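PDB 6B1Z: glutamate--tRNA ligase from Elizabethkingia anophelis, which catalyses the ATP-dependent attachment of glutamate to its cognate tRNA, charging the tRNA for protein synthesis. Local coordinates for residues A[136-141]-A[146-151]; A[141-146]-A[170-175]; A[307-312]-A[356-361]. All blocks are in the same frame, centred on the assembly; numbering follows the deposited sequence.

Interaction 1 (A[136-141]-A[146-151]); sequences FAYNYE and LRNSIS
The hydroxyl of Tyr138 is gripped by Asn148 from across the contact and by the carboxylate of Asp117. Asn148 ND2 donates to Tyr138 OH over 3.0 Å in a fairly straight bond (N-H...O 163°), with the oxygen close to the amide plane; ND2 also bonds to the carbonyl of Arg143. The ring and amide planes are 55° apart, and the two groups meet through their polar ends. Tyr138 CG stands anti to the backbone N (chi1 -150°), which brings the end of the ring toward Leu146 and Asn148. Asn148 OD1 takes Ile150 N at 2.9 Å on a lone pair in the carbonyl plane, an Asx turn, and also accepts from Ser151 N, three residues on, completing an Asx motif. Asparagine suits this place because it donates with one end and accepts with the other. Ser151 OG folds back on the preceding residues, donating to Leu146 O at 2.6 Å and accepting from Asn148 N.

Beside these polar bonds lies an apolar contact. Leu146 CD1 sits over one face of Tyr138, 3.6 Å from the ring centroid, in a CH-pi contact, and the same methyl meets the edge of Phe136, 3.7 Å from CZ. Leucine suits the place because CD1 is apolar and can pack on a ring face and a ring edge at once. Both segments belong to the loop following helix 119-131: Phe136, Tyr138 and Leu146 pack on that helix, while Tyr138 and Asn148 rest on Tyr113 of strand 112-115.

Interaction 2 (A[141-146]-A[170-175]); sequences ETRNRL and RFKMPL
Arg143 reaches Lys172 and Met173 by first tucking CG between its own backbone N and carbonyl carbon (chi1 72°), then running extended through chi2 and bending at chi3 (75°), which carries the guanidinium to the backbone of 172-173. Lys172 answers with a chain that is straight until its final bend at chi4, and the two long side chains cross at about a right angle. The aliphatic part of the lysine lies over one face of the guanidinium: Lys172 CG is 3.6 Å above its plane, toward the rim, and Lys172 CE stands 3.7 Å from Arg143 NH1.

At the edge of the same group, Arg143 NH2 donates to Met173 O over 3.0 Å, with an N-H...O angle of 159°. The oxygen lies in the guanidinium plane and offers a lone pair in its own carbonyl plane. Arg143 NE forms a salt bridge with Asp198 OD2, and Asp198 OD1 accepts from Met173 N, so one aspartate ties both sides together. Together the two partners of Arg143 would hold the flat group in one rotation. The charge of Asp198 probably eases the approach of Lys172 NZ to Arg143 NH1, 3.9 Å. Arginine fits here because its flat head offers donors along the edge and a face with no N-H pointing out of it, on which methylenes can pack.

The arrangement ties a loop to the end of strand 168-171, the middle strand of the three-stranded antiparallel sheet 112-115, 168-171 and 200-202. This small sheet probably belongs to the connective insertion in the Rossmann-type catalytic domain of class I glutamyl-tRNA synthetases.

Interaction 3 (A[307-312]-A[356-361]); sequences FINMVA and QQYLQL
The ring of Tyr358 meets the amide of Asn309 edge-on: Asn309 OD1 lies in the plane of the ring, at its hydroxyl end, while the amide plane stands nearly perpendicular to the ring, 81° away. The side chains cross at about a right angle, and the contact is made by their polar ends. Tyr358 OH donates to Asn309 OD1 over 2.7 Å, a short bond, with the donor tilted modestly from the carbonyl plane; Tyr358 CE1 comes to 3.5 Å from the same oxygen. Asn309 places its amide there by turning CG anti to the backbone N (chi1 -162°).

Tyrosine suits the position because its rigid ring reaches from helix 348-361 to helix 304-312 and delivers one hydroxyl. The bond thus joins a helix of the catalytic part to one associated with the anticodon-binding part. Leu303 touches Tyr358, and Phe354, one turn earlier on helix 348-361, packs against Asn309.

Asn309 OD1 also accepts from Val325 N, and ND2 donates to Glu323 O. With its oxygen held by two donors and its nitrogen by a backbone carbonyl, the buried amide can hardly flip, and a neutral side chain satisfies both donor and acceptor needs, joining two helices and a loop without burying charge.

Interactions 1 and 2 form one local assembly, their centres only about 4 Å apart. They share Glu141 and Leu146, and their segments alternate along the chain. Among the ties between them are a hydrogen bond between Ala137 O and Thr142 OG1, 2.8 Å apart, and a cation-pi contact of the Tyr138 ring with Arg170. Interaction 3 is remote, with its centre about 53 Å from that of interaction 1 and about 51 Å from that of interaction 2, and nearest atoms about 34 and 31 Å away, so the two regions do not touch. It lies closer to the middle of the chain, and a bound formate, probably from the crystallisation liquor, lies near the side chain of Tyr358.

Interaction 1 (A[136-141]-A[146-151])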
loop_
_atom_site.group_PDB
_atom_site.type_symbol
_atom_site.label_atom_id
_atom_site.label_comp_id
_atom_site.label_asym_id
_atom_site.label_seq_id
_atom_site.Cartn_x
_atom_site.Cartn_y
_atom_site.Cartn_z
ATOM N N PHE A 136 -16.039 -25.769 -17.195
ATOM C CA PHE A 136 -16.471 -25.233 -18.481
ATOM C C PHE A 136 -15.665 -24.001 -18.874
ATOM O O PHE A 136 -15.380 -23.128 -18.048
ATOM C CB PHE A 136 -17.964 -24.881 -18.430
ATOM C CG PHE A 136 -18.421 -24.036 -19.585
ATOM C CD1 PHE A 136 -18.525 -24.584 -20.853
ATOM C CD2 PHE A 136 -18.748 -22.703 -19.402
ATOM C CE1 PHE A 136 -18.934 -23.816 -21.922
ATOM C CE2 PHE A 136 -19.152 -21.930 -20.469
ATOM C CZ PHE A 136 -19.248 -22.489 -21.729
ATOM N N ALA A 137 -15.296 -23.945 -20.154
ATOM C CA ALA A 137 -14.744 -22.757 -20.793
ATOM C C ALA A 137 -15.460 -22.549 -22.117
ATOM O O ALA A 137 -15.629 -23.498 -22.887
ATOM C CB ALA A 137 -13.233 -22.881 -21.031
ATOM N N TYR A 138 -15.900 -21.318 -22.364
ATOM C CA TYR A 138 -16.487 -20.943 -23.647
ATOM C C TYR A 138 -15.336 -20.748 -24.624
ATOM O O TYR A 138 -14.597 -19.762 -24.524
ATOM C CB TYR A 138 -17.303 -19.661 -23.474
ATOM C CG TYR A 138 -18.496 -19.487 -24.409
ATOM C CD1 TYR A 138 -18.341 -19.519 -25.790
ATOM C CD2 TYR A 138 -19.778 -19.265 -23.894
ATOM C CE1 TYR A 138 -19.434 -19.342 -26.646
ATOM C CE2 TYR A 138 -20.872 -19.084 -24.734
ATOM C CZ TYR A 138 -20.692 -19.138 -26.111
ATOM O OH TYR A 138 -21.777 -18.960 -26.931
ATOM N N ASN A 139 -15.147 -21.685 -25.551
ATOM C CA ASN A 139 -13.913 -21.705 -26.336
ATOM C C ASN A 139 -14.172 -22.415 -27.662
ATOM O O ASN A 139 -15.317 -22.717 -28.016
ATOM C CB ASN A 139 -12.777 -22.363 -25.537
ATOM C CG ASN A 139 -13.063 -23.826 -25.196
ATOM O OD1 ASN A 139 -14.027 -24.420 -25.691
ATOM N ND2 ASN A 139 -12.218 -24.408 -24.356
ATOM N N TYR A 140 -13.095 -22.700 -28.396
ATOM C CA TYR A 140 -13.251 -23.358 -29.690
ATOM C C TYR A 140 -13.998 -24.684 -29.559
ATOM O O TYR A 140 -14.814 -25.029 -30.421
ATOM C CB TYR A 140 -11.880 -23.577 -30.333
ATOM C CG TYR A 140 -11.986 -24.045 -31.764
ATOM C CD1 TYR A 140 -12.217 -25.382 -32.053
ATOM C CD2 TYR A 140 -11.879 -23.146 -32.824
ATOM C CE1 TYR A 140 -12.329 -25.817 -33.350
ATOM C CE2 TYR A 140 -12.000 -23.573 -34.132
ATOM C CZ TYR A 140 -12.216 -24.913 -34.383
ATOM O OH TYR A 140 -12.336 -25.380 -35.679
ATOM N N GLU A 141 -13.733 -25.434 -28.486
ATOM C CA GLU A 141 -14.326 -26.756 -28.296
ATOM C C GLU A 141 -15.823 -26.708 -28.022
ATOM O O GLU A 141 -16.549 -27.634 -28.417
ATOM C CB GLU A 141 -13.633 -27.467 -27.138
ATOM C CG GLU A 141 -12.224 -27.935 -27.450
ATOM C CD GLU A 141 -11.568 -28.601 -26.252
ATOM O OE1 GLU A 141 -11.852 -28.189 -25.100
ATOM O OE2 GLU A 141 -10.770 -29.538 -26.466
ATOM N N LEU A 146 -23.267 -24.117 -28.236
ATOM C CA LEU A 146 -23.956 -23.068 -27.507
ATOM C C LEU A 146 -24.748 -22.224 -28.510
ATOM O O LEU A 146 -25.006 -22.668 -29.640
ATOM C CB LEU A 146 -22.925 -22.292 -26.682
ATOM C CG LEU A 146 -22.414 -23.156 -25.516
ATOM C CD1 LEU A 146 -21.140 -22.587 -24.905
ATOM C CD2 LEU A 146 -23.501 -23.324 -24.456
ATOM N N ARG A 147 -25.170 -21.025 -28.107
ATOM C CA ARG A 147 -26.103 -20.225 -28.903
ATOM C C ARG A 147 -25.435 -18.911 -29.291
ATOM O O ARG A 147 -25.447 -17.945 -28.522
ATOM C CB ARG A 147 -27.407 -19.999 -28.142
ATOM C CG ARG A 147 -28.254 -21.289 -28.025
ATOM C CD ARG A 147 -29.579 -21.112 -27.249
ATOM N NE ARG A 147 -30.358 -19.967 -27.712
ATOM C CZ ARG A 147 -31.073 -19.944 -28.834
ATOM N NH1 ARG A 147 -31.109 -21.011 -29.624
ATOM N NH2 ARG A 147 -31.749 -18.851 -29.163
ATOM N N ASN A 148 -24.858 -18.868 -30.491
ATOM C CA ASN A 148 -24.083 -17.710 -30.915
ATOM C C ASN A 148 -24.110 -17.641 -32.442
ATOM O O ASN A 148 -24.663 -18.518 -33.107
ATOM C CB ASN A 148 -22.659 -17.799 -30.354
ATOM C CG ASN A 148 -21.976 -19.086 -30.747
ATOM O OD1 ASN A 148 -21.738 -19.321 -31.930
ATOM N ND2 ASN A 148 -21.673 -19.935 -29.770
ATOM N N SER A 149 -23.502 -16.587 -33.002
ATOM C CA SER A 149 -23.577 -16.386 -34.446
ATOM C C SER A 149 -22.661 -17.320 -35.228
ATOM O O SER A 149 -22.716 -17.318 -36.462
ATOM C CB SER A 149 -23.287 -14.920 -34.808
ATOM O OG SER A 149 -22.023 -14.499 -34.344
ATOM N N ILE A 150 -21.834 -18.109 -34.552
ATOM C CA ILE A 150 -21.089 -19.163 -35.232
ATOM C C ILE A 150 -21.898 -20.453 -35.298
ATOM O O ILE A 150 -21.912 -21.125 -36.334
ATOM C CB ILE A 150 -19.732 -19.379 -34.535
ATOM C CG1 ILE A 150 -18.833 -18.157 -34.743
ATOM C CG2 ILE A 150 -19.054 -20.658 -35.053
ATOM C CD1 ILE A 150 -17.618 -18.139 -33.866
ATOM N N SER A 151 -22.591 -20.806 -34.212
ATOM C CA SER A 151 -23.315 -22.072 -34.116
ATOM C C SER A 151 -24.714 -22.018 -34.712
ATOM O O SER A 151 -25.235 -23.053 -35.152
ATOM C CB SER A 151 -23.427 -22.493 -32.646
ATOM O OG SER A 151 -24.327 -21.642 -31.952
#

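Interaction 2 (A[141-146]-A[170-175])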
loop_
_atom_site.group_PDB
_atom_site.type_symbol
_atom_site.label_atom_id
_atom_site.label_comp_id
_atom_site.label_asym_id
_atom_site.label_seq_id
_atom_site.Cartn_x
_atom_site.Cartn_y
_atom_site.Cartn_z
ATOM N N GLU A 141 -13.733 -25.434 -28.486
ATOM C CA GLU A 141 -14.326 -26.756 -28.296
ATOM C C GLU A 141 -15.823 -26.708 -28.022
ATOM O O GLU A 141 -16.549 -27.634 -28.417
ATOM C CB GLU A 141 -13.633 -27.467 -27.138
ATOM C CG GLU A 141 -12.224 -27.935 -27.450
ATOM C CD GLU A 141 -11.568 -28.601 -26.252
ATOM O OE1 GLU A 141 -11.852 -28.189 -25.100
ATOM O OE2 GLU A 141 -10.770 -29.538 -26.466
ATOM N N THR A 142 -16.301 -25.676 -27.322
ATOM C CA THR A 142 -17.686 -25.623 -26.870
ATOM C C THR A 142 -18.551 -24.650 -27.657
ATOM O O THR A 142 -19.781 -24.707 -27.538
ATOM C CB THR A 142 -17.769 -25.246 -25.375
ATOM O OG1 THR A 142 -17.149 -23.968 -25.149
ATOM C CG2 THR A 142 -17.065 -26.281 -24.495
ATOM N N ARG A 143 -17.956 -23.748 -28.446
ATOM C CA ARG A 143 -18.798 -22.691 -28.998
ATOM C C ARG A 143 -19.837 -23.244 -29.968
ATOM O O ARG A 143 -20.931 -22.684 -30.081
ATOM C CB ARG A 143 -17.945 -21.599 -29.655
ATOM C CG ARG A 143 -17.289 -21.990 -30.948
ATOM C CD ARG A 143 -16.674 -20.758 -31.626
ATOM N NE ARG A 143 -15.436 -20.305 -31.002
ATOM C CZ ARG A 143 -14.258 -20.255 -31.622
ATOM N NH1 ARG A 143 -14.154 -20.649 -32.896
ATOM N NH2 ARG A 143 -13.183 -19.807 -30.976
ATOM N N ASN A 144 -19.554 -24.370 -30.631
ATOM C CA ASN A 144 -20.508 -24.849 -31.620
ATOM C C ASN A 144 -21.728 -25.533 -31.022
ATOM O O ASN A 144 -22.688 -25.786 -31.759
ATOM C CB ASN A 144 -19.812 -25.783 -32.611
ATOM C CG ASN A 144 -18.953 -25.020 -33.595
ATOM O OD1 ASN A 144 -17.728 -25.136 -33.589
ATOM N ND2 ASN A 144 -19.593 -24.215 -34.435
ATOM N N ARG A 145 -21.757 -25.823 -29.720
ATOM C CA ARG A 145 -22.966 -26.373 -29.121
ATOM C C ARG A 145 -23.682 -25.375 -28.221
ATOM O O ARG A 145 -24.637 -25.748 -27.533
ATOM C CB ARG A 145 -22.664 -27.664 -28.360
ATOM C CG ARG A 145 -21.742 -27.566 -27.159
ATOM C CD ARG A 145 -21.555 -28.986 -26.621
ATOM N NE ARG A 145 -20.367 -29.175 -25.792
ATOM C CZ ARG A 145 -20.394 -29.621 -24.539
ATOM N NH1 ARG A 145 -21.552 -29.922 -23.960
ATOM N NH2 ARG A 145 -19.262 -29.773 -23.867
ATOM N N LEU A 146 -23.267 -24.117 -28.236
ATOM C CA LEU A 146 -23.956 -23.068 -27.507
ATOM C C LEU A 146 -24.748 -22.224 -28.510
ATOM O O LEU A 146 -25.006 -22.668 -29.640
ATOM C CB LEU A 146 -22.925 -22.292 -26.682
ATOM C CG LEU A 146 -22.414 -23.156 -25.516
ATOM C CD1 LEU A 146 -21.140 -22.587 -24.905
ATOM C CD2 LEU A 146 -23.501 -23.324 -24.456
ATOM N N ARG A 170 -18.275 -11.706 -28.166
ATOM C CA ARG A 170 -17.153 -12.494 -27.686
ATOM C C ARG A 170 -16.001 -12.452 -28.675
ATOM O O ARG A 170 -16.206 -12.328 -29.885
ATOM C CB ARG A 170 -17.550 -13.956 -27.477
ATOM C CG ARG A 170 -18.358 -14.176 -26.210
ATOM C CD ARG A 170 -18.730 -15.658 -26.055
ATOM N NE ARG A 170 -19.562 -15.848 -24.868
ATOM C CZ ARG A 170 -19.092 -16.035 -23.635
ATOM N NH1 ARG A 170 -17.783 -16.066 -23.408
ATOM N NH2 ARG A 170 -19.943 -16.191 -22.630
ATOM N N PHE A 171 -14.787 -12.555 -28.141
ATOM C CA PHE A 171 -13.623 -12.742 -28.990
ATOM C C PHE A 171 -13.626 -14.163 -29.546
ATOM O O PHE A 171 -13.923 -15.110 -28.823
ATOM C CB PHE A 171 -12.350 -12.508 -28.174
ATOM C CG PHE A 171 -11.093 -12.594 -28.982
ATOM C CD1 PHE A 171 -10.673 -11.519 -29.753
ATOM C CD2 PHE A 171 -10.320 -13.754 -28.960
ATOM C CE1 PHE A 171 -9.497 -11.590 -30.487
ATOM C CE2 PHE A 171 -9.144 -13.830 -29.696
ATOM C CZ PHE A 171 -8.743 -12.768 -30.471
ATOM N N LYS A 172 -13.283 -14.314 -30.829
ATOM C CA LYS A 172 -13.197 -15.645 -31.448
ATOM C C LYS A 172 -11.752 -16.143 -31.384
ATOM O O LYS A 172 -10.919 -15.796 -32.229
ATOM C CB LYS A 172 -13.711 -15.598 -32.880
ATOM C CG LYS A 172 -13.835 -16.972 -33.539
ATOM C CD LYS A 172 -14.352 -16.808 -34.965
ATOM C CE LYS A 172 -14.485 -18.145 -35.662
ATOM N NZ LYS A 172 -13.167 -18.658 -36.105
ATOM N N MET A 173 -11.454 -16.978 -30.393
ATOM C CA MET A 173 -10.087 -17.463 -30.231
ATOM C C MET A 173 -9.684 -18.276 -31.454
ATOM O O MET A 173 -10.424 -19.189 -31.853
ATOM C CB MET A 173 -9.938 -18.340 -28.993
ATOM C CG MET A 173 -9.353 -17.639 -27.814
ATOM S SD MET A 173 -7.671 -17.046 -28.104
ATOM C CE MET A 173 -7.711 -15.773 -26.830
ATOM N N PRO A 174 -8.538 -17.974 -32.072
ATOM C CA PRO A 174 -8.051 -18.781 -33.196
ATOM C C PRO A 174 -7.873 -20.245 -32.822
ATOM O O PRO A 174 -7.609 -20.586 -31.665
ATOM C CB PRO A 174 -6.695 -18.138 -33.532
ATOM C CG PRO A 174 -6.806 -16.724 -33.040
ATOM C CD PRO A 174 -7.718 -16.767 -31.830
ATOM N N LEU A 175 -8.022 -21.108 -33.830
ATOM C CA LEU A 175 -7.724 -22.534 -33.700
ATOM C C LEU A 175 -6.212 -22.781 -33.706
ATOM O O LEU A 175 -5.521 -22.428 -34.669
ATOM C CB LEU A 175 -8.402 -23.302 -34.834
ATOM C CG LEU A 175 -8.108 -24.815 -34.907
ATOM C CD1 LEU A 175 -8.531 -25.503 -33.619
ATOM C CD2 LEU A 175 -8.776 -25.457 -36.107
#

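Interaction 3 (A[307-312]-A[356-361])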
loop_
_atom_site.group_PDB
_atom_site.type_symbol
_atom_site.label_atom_id
_atom_site.label_comp_id
_atom_site.label_asym_id
_atom_site.label_seq_id
_atom_site.Cartn_x
_atom_site.Cartn_y
_atom_site.Cartn_z
ATOM N N PHE A 307 7.022 4.806 4.106
ATOM C CA PHE A 307 6.094 3.871 3.483
ATOM C C PHE A 307 6.453 3.605 2.023
ATOM O O PHE A 307 6.546 2.443 1.604
ATOM C CB PHE A 307 4.676 4.425 3.598
ATOM C CG PHE A 307 3.639 3.591 2.882
ATOM C CD1 PHE A 307 3.337 2.314 3.328
ATOM C CD2 PHE A 307 2.965 4.106 1.782
ATOM C CE1 PHE A 307 2.374 1.544 2.672
ATOM C CE2 PHE A 307 2.001 3.357 1.113
ATOM C CZ PHE A 307 1.701 2.082 1.564
ATOM N N ILE A 308 6.648 4.666 1.230
ATOM C CA ILE A 308 6.868 4.440 -0.196
ATOM C C ILE A 308 8.277 3.901 -0.462
ATOM O O ILE A 308 8.476 3.126 -1.408
ATOM C CB ILE A 308 6.532 5.720 -0.990
ATOM C CG1 ILE A 308 6.230 5.351 -2.448
ATOM C CG2 ILE A 308 7.636 6.781 -0.838
ATOM C CD1 ILE A 308 5.013 4.423 -2.596
ATOM N N ASN A 309 9.256 4.228 0.393
ATOM C CA ASN A 309 10.570 3.593 0.304
ATOM C C ASN A 309 10.444 2.080 0.514
ATOM O O ASN A 309 11.052 1.281 -0.218
ATOM C CB ASN A 309 11.503 4.252 1.348
ATOM C CG ASN A 309 13.007 4.019 1.095
ATOM O OD1 ASN A 309 13.841 4.731 1.661
ATOM N ND2 ASN A 309 13.362 3.002 0.307
ATOM N N MET A 310 9.647 1.674 1.503
ATOM C CA MET A 310 9.438 0.252 1.766
ATOM C C MET A 310 8.766 -0.433 0.575
ATOM O O MET A 310 9.196 -1.509 0.128
ATOM C CB MET A 310 8.601 0.101 3.039
ATOM C CG MET A 310 8.241 -1.346 3.409
ATOM S SD MET A 310 6.780 -1.985 2.548
ATOM C CE MET A 310 5.484 -1.030 3.305
ATOM N N VAL A 311 7.722 0.196 0.033
ATOM C CA VAL A 311 6.985 -0.422 -1.070
ATOM C C VAL A 311 7.875 -0.580 -2.293
ATOM O O VAL A 311 7.843 -1.615 -2.973
ATOM C CB VAL A 311 5.720 0.402 -1.382
ATOM C CG1 VAL A 311 5.040 -0.133 -2.661
ATOM C CG2 VAL A 311 4.729 0.316 -0.211
ATOM N N ALA A 312 8.708 0.427 -2.578
ATOM C CA ALA A 312 9.590 0.368 -3.740
ATOM C C ALA A 312 10.502 -0.843 -3.701
ATOM O O ALA A 312 10.801 -1.436 -4.741
ATOM C CB ALA A 312 10.438 1.641 -3.813
ATOM N N GLN A 356 11.319 3.786 11.492
ATOM C CA GLN A 356 12.281 4.218 12.501
ATOM C C GLN A 356 13.407 5.032 11.873
ATOM O O GLN A 356 13.817 6.065 12.416
ATOM C CB GLN A 356 12.843 2.995 13.226
ATOM C CG GLN A 356 13.708 3.377 14.397
ATOM C CD GLN A 356 14.078 2.182 15.205
ATOM O OE1 GLN A 356 13.507 1.924 16.271
ATOM N NE2 GLN A 356 15.019 1.413 14.694
ATOM N N GLN A 357 13.938 4.562 10.743
ATOM C CA GLN A 357 15.035 5.271 10.089
ATOM C C GLN A 357 14.630 6.693 9.735
ATOM O O GLN A 357 15.403 7.636 9.945
ATOM C CB GLN A 357 15.489 4.537 8.822
ATOM C CG GLN A 357 16.027 3.122 9.024
ATOM C CD GLN A 357 16.995 2.999 10.171
ATOM O OE1 GLN A 357 18.159 3.382 10.062
ATOM N NE2 GLN A 357 16.522 2.453 11.286
ATOM N N TYR A 358 13.418 6.866 9.198
ATOM C CA TYR A 358 12.971 8.198 8.797
ATOM C C TYR A 358 12.622 9.051 10.007
ATOM O O TYR A 358 12.919 10.252 10.022
ATOM C CB TYR A 358 11.783 8.096 7.818
ATOM C CG TYR A 358 12.194 7.853 6.375
ATOM C CD1 TYR A 358 12.479 6.575 5.904
ATOM C CD2 TYR A 358 12.317 8.913 5.486
ATOM C CE1 TYR A 358 12.868 6.365 4.578
ATOM C CE2 TYR A 358 12.698 8.718 4.178
ATOM C CZ TYR A 358 12.961 7.445 3.725
ATOM O OH TYR A 358 13.347 7.285 2.424
ATOM N N LEU A 359 12.023 8.450 11.040
ATOM C CA LEU A 359 11.654 9.215 12.232
ATOM C C LEU A 359 12.884 9.796 12.909
ATOM O O LEU A 359 12.881 10.965 13.333
ATOM C CB LEU A 359 10.883 8.309 13.197
ATOM C CG LEU A 359 10.405 8.902 14.526
ATOM C CD1 LEU A 359 9.523 10.096 14.266
ATOM C CD2 LEU A 359 9.638 7.845 15.308
ATOM N N GLN A 360 13.962 9.003 12.988
ATOM C CA GLN A 360 15.175 9.428 13.684
ATOM C C GLN A 360 15.804 10.647 13.030
ATOM O O GLN A 360 16.516 11.409 13.700
ATOM C CB GLN A 360 16.186 8.280 13.729
ATOM C CG GLN A 360 15.835 7.179 14.703
ATOM C CD GLN A 360 16.727 5.960 14.540
ATOM O OE1 GLN A 360 17.542 5.891 13.618
ATOM N NE2 GLN A 360 16.574 4.991 15.433
ATOM N N LEU A 361 15.565 10.843 11.734
ATOM C CA LEU A 361 16.145 11.945 10.982
ATOM C C LEU A 361 15.257 13.183 10.947
ATOM O O LEU A 361 15.728 14.247 10.531
ATOM C CB LEU A 361 16.454 11.499 9.551
ATOM C CG LEU A 361 17.633 10.535 9.377
ATOM C CD1 LEU A 361 17.839 10.272 7.907
ATOM C CD2 LEU A 361 18.892 11.110 10.004
#